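GMP reductase (Trypanosoma brucei brucei, PDB 6JIG) probably catalyses the irreversible NADPH-dependent deamination of GMP to IMP, helping to balance adenine and guanine nucleotides, and carries a CBS-domain pair that binds guanine nucleotides. Local coordinates at residues A[244-249]-A[279-284]; A[233-238]-A[254-259]. The protein carries 1 engineered substitution. All coordinates share one frame; numbering follows the deposited sequence.

Contact 1: A[244-249]-A[279-284]; sequences RAIRLV and PRTASV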
loop_
_atom_site.group_PDB
_atom_site.type_symbol
_atom_site.label_atom_id
_atom_site.label_comp_id
_atom_site.label_asym_id
_atom_site.label_seq_id
_atom_site.Cartn_x
_atom_site.Cartn_y
_atom_site.Cartn_z
ATOM N N ARG A 244 40.348 -28.972 -14.405
ATOM C CA ARG A 244 40.230 -27.694 -13.708
ATOM C C ARG A 244 40.966 -27.727 -12.373
ATOM O O ARG A 244 41.714 -26.804 -12.038
ATOM C CB ARG A 244 38.750 -27.354 -13.511
ATOM C CG ARG A 244 38.484 -26.005 -12.857
ATOM C CD ARG A 244 36.989 -25.810 -12.628
ATOM N NE ARG A 244 36.265 -25.686 -13.889
ATOM C CZ ARG A 244 35.968 -24.525 -14.463
ATOM N NH1 ARG A 244 36.332 -23.391 -13.878
ATOM N NH2 ARG A 244 35.293 -24.489 -15.608
ATOM N N ALA A 245 40.768 -28.795 -11.597
ATOM C CA ALA A 245 41.408 -28.896 -10.288
ATOM C C ALA A 245 42.924 -28.856 -10.408
ATOM O O ALA A 245 43.608 -28.170 -9.636
ATOM C CB ALA A 245 40.978 -30.185 -9.598
ATOM N N ILE A 246 43.470 -29.633 -11.341
ATOM C CA ILE A 246 44.923 -29.675 -11.504
ATOM C C ILE A 246 45.457 -28.283 -11.798
ATOM O O ILE A 246 46.427 -27.826 -11.182
ATOM C CB ILE A 246 45.309 -30.672 -12.613
ATOM C CG1 ILE A 246 45.218 -32.107 -12.097
ATOM C CG2 ILE A 246 46.732 -30.382 -13.120
ATOM C CD1 ILE A 246 44.874 -33.132 -13.187
ATOM N N ARG A 247 44.811 -27.577 -12.726
ATOM C CA ARG A 247 45.281 -26.252 -13.118
ATOM C C ARG A 247 45.082 -25.215 -12.015
ATOM O O ARG A 247 45.905 -24.301 -11.871
ATOM C CB ARG A 247 44.589 -25.842 -14.416
ATOM C CG ARG A 247 45.011 -26.762 -15.589
ATOM C CD ARG A 247 44.218 -26.537 -16.862
ATOM N NE ARG A 247 44.275 -25.148 -17.294
ATOM C CZ ARG A 247 43.585 -24.659 -18.321
ATOM N NH1 ARG A 247 42.798 -25.459 -19.029
ATOM N NH2 ARG A 247 43.677 -23.369 -18.635
ATOM N N LEU A 248 44.013 -25.337 -11.219
ATOM C CA LEU A 248 43.842 -24.438 -10.081
ATOM C C LEU A 248 44.961 -24.613 -9.064
ATOM O O LEU A 248 45.482 -23.626 -8.527
ATOM C CB LEU A 248 42.490 -24.686 -9.409
ATOM C CG LEU A 248 41.251 -24.211 -10.168
ATOM C CD1 LEU A 248 39.988 -24.810 -9.552
ATOM C CD2 LEU A 248 41.188 -22.688 -10.154
ATOM N N VAL A 249 45.324 -25.862 -8.765
ATOM C CA VAL A 249 46.405 -26.099 -7.814
ATOM C C VAL A 249 47.716 -25.534 -8.352
ATOM O O VAL A 249 48.477 -24.892 -7.618
ATOM C CB VAL A 249 46.509 -27.600 -7.484
ATOM C CG1 VAL A 249 47.731 -27.883 -6.619
ATOM C CG2 VAL A 249 45.250 -28.056 -6.737
ATOM N N PRO A 279 48.548 -37.076 -7.227
ATOM C CA PRO A 279 49.527 -36.167 -6.601
ATOM C C PRO A 279 49.438 -34.743 -7.113
ATOM O O PRO A 279 49.872 -33.824 -6.411
ATOM C CB PRO A 279 50.882 -36.802 -6.961
ATOM C CG PRO A 279 50.564 -38.222 -7.293
ATOM C CD PRO A 279 49.200 -38.194 -7.928
ATOM N N ARG A 280 48.876 -34.526 -8.307
ATOM C CA ARG A 280 48.747 -33.168 -8.819
ATOM C C ARG A 280 47.704 -32.351 -8.055
ATOM O O ARG A 280 47.741 -31.118 -8.105
ATOM C CB ARG A 280 48.395 -33.210 -10.300
ATOM C CG ARG A 280 49.501 -33.836 -11.164
ATOM C CD ARG A 280 49.030 -34.084 -12.579
ATOM N NE ARG A 280 48.008 -35.126 -12.648
ATOM C CZ ARG A 280 47.385 -35.478 -13.765
ATOM N NH1 ARG A 280 47.688 -34.877 -14.908
ATOM N NH2 ARG A 280 46.457 -36.426 -13.742
ATOM N N THR A 281 46.779 -33.004 -7.357
ATOM C CA THR A 281 45.782 -32.295 -6.556
ATOM C C THR A 281 45.831 -32.617 -5.066
ATOM O O THR A 281 45.287 -31.839 -4.269
ATOM C CB THR A 281 44.367 -32.594 -7.077
ATOM O OG1 THR A 281 44.212 -34.004 -7.252
ATOM C CG2 THR A 281 44.146 -31.917 -8.417
ATOM N N ALA A 282 46.465 -33.720 -4.662
ATOM C CA ALA A 282 46.462 -34.129 -3.261
ATOM C C ALA A 282 47.386 -33.292 -2.396
ATOM O O ALA A 282 47.425 -33.493 -1.176
ATOM C CB ALA A 282 46.838 -35.604 -3.137
ATOM N N SER A 283 48.109 -32.346 -2.987
ATOM C CA SER A 283 48.940 -31.446 -2.209
ATOM C C SER A 283 48.137 -30.392 -1.460
ATOM O O SER A 283 48.727 -29.666 -0.657
ATOM C CB SER A 283 49.947 -30.748 -3.115
ATOM O OG SER A 283 49.281 -30.127 -4.205
ATOM N N VAL A 284 46.825 -30.275 -1.696
ATOM C CA VAL A 284 46.015 -29.294 -0.976
ATOM C C VAL A 284 44.801 -29.984 -0.362
ATOM O O VAL A 284 44.335 -31.021 -0.843
ATOM C CB VAL A 284 45.557 -28.109 -1.867
ATOM C CG1 VAL A 284 46.767 -27.397 -2.516
ATOM C CG2 VAL A 284 44.561 -28.564 -2.911
HETATM O O HOH W 1 48.540 -29.361 -10.058
#
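I246 and V249, one turn apart on helix 239-251, pack against the loop 279-284 that leads from helix 266-277 into strand 285-291. The tight part of the contact lies on the inner side, round T281. Its methyl CG2 sits 3.8 Å from A245 CB and equally close to the CG1 and backbone N of I246. With chi1 at 48°, T281 holds this methyl beside its own backbone N, directed at the helix, while OG1 is taken up by the carbonyl of L275 in the last turn of helix 266-277. V249 continues the apolar seam: its CG2 meets V284 CG2 tip to tip at 3.9 Å, and L256 of strand 255-259 touches both valines.

Toward solvent, the exposed R280 and S283 give a more polar and open border, though single contacts remain close. I246 sends CD1 over one face of the R280 guanidinium, 3.5 Å above the plane and over its centre. The bend in the arginine chain at chi3, -68°, helps bring the flat group across the isoleucine, and a salt bridge from NH2 to D278 holds it on its own side of the contact. V249 CG1 lies 3.6 Å from S283 OG, on the turn running from T281 to V284. No direct hydrogen bond joins the segments; instead one water donates to I246 O at 2.8 Å and to R280 O at 2.7 Å.

The helix and loop of this barrel layer are thus joined by methyl packing, with a single water serving two acceptors that could not bond to each other. T281 OG1 and R280 NH2 bond back to their own side, so across the contact their side chains meet the helix through the T281 methyl and the R280 face, and the polar link is left to the backbone carbonyls and the water.

Contact 2: A[233-238]-A[254-259]; sequences AAVGVK and DVLVVD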
loop_
_atom_site.group_PDB
_atom_site.type_symbol
_atom_site.label_atom_id
_atom_site.label_comp_id
_atom_site.label_asym_id
_atom_site.label_seq_id
_atom_site.Cartn_x
_atom_site.Cartn_y
_atom_site.Cartn_z
ATOM N N ALA A 233 39.288 -22.456 -4.279
ATOM C CA ALA A 233 38.605 -22.498 -5.560
ATOM C C ALA A 233 37.684 -23.707 -5.611
ATOM O O ALA A 233 38.040 -24.784 -5.117
ATOM C CB ALA A 233 39.616 -22.543 -6.716
ATOM N N ALA A 234 36.495 -23.516 -6.203
ATOM C CA ALA A 234 35.499 -24.564 -6.344
ATOM C C ALA A 234 35.705 -25.331 -7.645
ATOM O O ALA A 234 36.137 -24.768 -8.653
ATOM C CB ALA A 234 34.084 -23.981 -6.329
ATOM N N VAL A 235 35.401 -26.628 -7.593
ATOM C CA VAL A 235 35.326 -27.517 -8.750
ATOM C C VAL A 235 34.066 -28.362 -8.634
ATOM O O VAL A 235 33.511 -28.549 -7.550
ATOM C CB VAL A 235 36.547 -28.450 -8.866
ATOM C CG1 VAL A 235 37.830 -27.643 -8.950
ATOM C CG2 VAL A 235 36.571 -29.444 -7.696
ATOM N N GLY A 236 33.636 -28.899 -9.769
ATOM C CA GLY A 236 32.530 -29.833 -9.835
ATOM C C GLY A 236 32.996 -31.270 -9.766
ATOM O O GLY A 236 34.056 -31.580 -9.212
ATOM N N VAL A 237 32.197 -32.171 -10.342
ATOM C CA VAL A 237 32.447 -33.595 -10.161
ATOM C C VAL A 237 32.511 -34.297 -11.513
ATOM O O VAL A 237 32.514 -35.532 -11.573
ATOM C CB VAL A 237 31.371 -34.252 -9.275
ATOM C CG1 VAL A 237 31.380 -33.626 -7.879
ATOM C CG2 VAL A 237 29.995 -34.134 -9.927
ATOM N N LYS A 238 32.537 -33.521 -12.593
ATOM C CA LYS A 238 32.571 -34.089 -13.932
ATOM C C LYS A 238 34.011 -34.442 -14.315
ATOM O O LYS A 238 34.977 -34.055 -13.648
ATOM C CB LYS A 238 31.959 -33.120 -14.942
ATOM C CG LYS A 238 30.436 -33.002 -14.867
ATOM N N ASP A 254 44.976 -22.769 -2.475
ATOM C CA ASP A 254 45.378 -23.294 -1.182
ATOM C C ASP A 254 44.470 -24.410 -0.685
ATOM O O ASP A 254 44.908 -25.236 0.125
ATOM C CB ASP A 254 45.421 -22.156 -0.165
ATOM C CG ASP A 254 46.449 -21.112 -0.532
ATOM O OD1 ASP A 254 47.650 -21.457 -0.460
ATOM O OD2 ASP A 254 46.076 -19.971 -0.919
ATOM N N VAL A 255 43.217 -24.437 -1.146
ATOM C CA VAL A 255 42.282 -25.532 -0.904
ATOM C C VAL A 255 41.393 -25.642 -2.126
ATOM O O VAL A 255 41.180 -24.669 -2.859
ATOM C CB VAL A 255 41.392 -25.338 0.356
ATOM C CG1 VAL A 255 42.211 -25.345 1.618
ATOM C CG2 VAL A 255 40.590 -24.043 0.263
ATOM N N LEU A 256 40.869 -26.835 -2.345
ATOM C CA LEU A 256 39.849 -27.049 -3.357
ATOM C C LEU A 256 38.532 -27.370 -2.664
ATOM O O LEU A 256 38.510 -28.026 -1.619
ATOM C CB LEU A 256 40.217 -28.205 -4.288
ATOM C CG LEU A 256 41.437 -27.993 -5.181
ATOM C CD1 LEU A 256 41.753 -29.278 -5.913
ATOM C CD2 LEU A 256 41.183 -26.855 -6.157
ATOM N N VAL A 257 37.431 -26.925 -3.260
ATOM C CA VAL A 257 36.101 -27.184 -2.711
ATOM C C VAL A 257 35.289 -27.914 -3.772
ATOM O O VAL A 257 34.893 -27.312 -4.777
ATOM C CB VAL A 257 35.391 -25.899 -2.268
ATOM C CG1 VAL A 257 34.007 -26.235 -1.679
ATOM C CG2 VAL A 257 36.260 -25.107 -1.278
ATOM N N VAL A 258 35.036 -29.200 -3.547
ATOM C CA VAL A 258 34.107 -29.967 -4.372
ATOM C C VAL A 258 32.702 -29.550 -3.972
ATOM O O VAL A 258 32.304 -29.746 -2.823
ATOM C CB VAL A 258 34.293 -31.477 -4.172
ATOM C CG1 VAL A 258 33.258 -32.238 -4.983
ATOM C CG2 VAL A 258 35.686 -31.887 -4.548
ATOM N N ASP A 259 31.942 -28.990 -4.913
ATOM C CA ASP A 259 30.687 -28.332 -4.553
ATOM C C ASP A 259 29.602 -28.735 -5.536
ATOM O O ASP A 259 29.612 -28.299 -6.692
ATOM C CB ASP A 259 30.849 -26.810 -4.516
ATOM C CG ASP A 259 29.683 -26.121 -3.806
ATOM O OD1 ASP A 259 28.694 -26.809 -3.471
ATOM O OD2 ASP A 259 29.736 -24.898 -3.589
#
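Strands 233-235 and 255-259 run side by side in the same direction, their short axes 4.6 Å apart at the closest point and turned 37° against each other. A233, A234 and V235 pair in parallel register with L256, V257 and V258. Four backbone hydrogen bonds zigzag between them: A233 N to V255 O at 3.2 Å, V257 N to A233 O, V235 N to V257 O at 2.9 Å, and D259 N to V235 O at 3.1 Å. The V235 N bond is the straightest at the hydrogen, 165°, yet its donor stands 33° out of the carbonyl plane of V257. The CA-H of A234 also points to V257 O, which therefore receives two contacts from the opposing strand.

The two strands are neighbours in the eight-stranded parallel barrel of the IMPDH/GMPR family, a TIM barrel, and helix 239-251 makes the crossover between them. A233, V235, L256 and V258 face the outer helices: L248 of helix 239-251 lies on A233 and V235, A245 and V249 on L256, while C268 and L275 of helix 266-277 touch V258. On this face the side chains of V235 and V258 cross obliquely, CG2 to CG2 at 4.1 Å. V258, with CG1 anti to its backbone N, extends this methyl to V237 CG1, 3.7 Å away, and the two side chains meet at about a right angle just beyond the end of the first strand.

A234 and V257 turn to the opposite face of the sheet, the barrel interior. At the C-terminal end of its strand, D259 is predicted to help bind NAD(+). Its OD2 accepts a hydrogen bond from N53 ND2 and forms a salt bridge with K309 NZ, and its side chain lies about 5 Å from the bound GMP.

In the fold
From the N terminus, the chain enters strand 232-235, the first side of contact 2, and passes through helix 239-251, which supplies the first side of contact 1. It then returns along strand 255-259, so contact 2 closes a beta-alpha-beta unit. Helix 266-277 follows, and the loop 279-284 closes contact 1 just before strand 285-291. The segments alternate along the chain, so the two contacts cross, each spanning part of the other's loop. Their centres are 10 Å apart and they touch directly: L248 CD1 packs on A233 CB at 3.6 Å. Together they tie two adjacent barrel strands to the helix outside them and to the approach of the next strand.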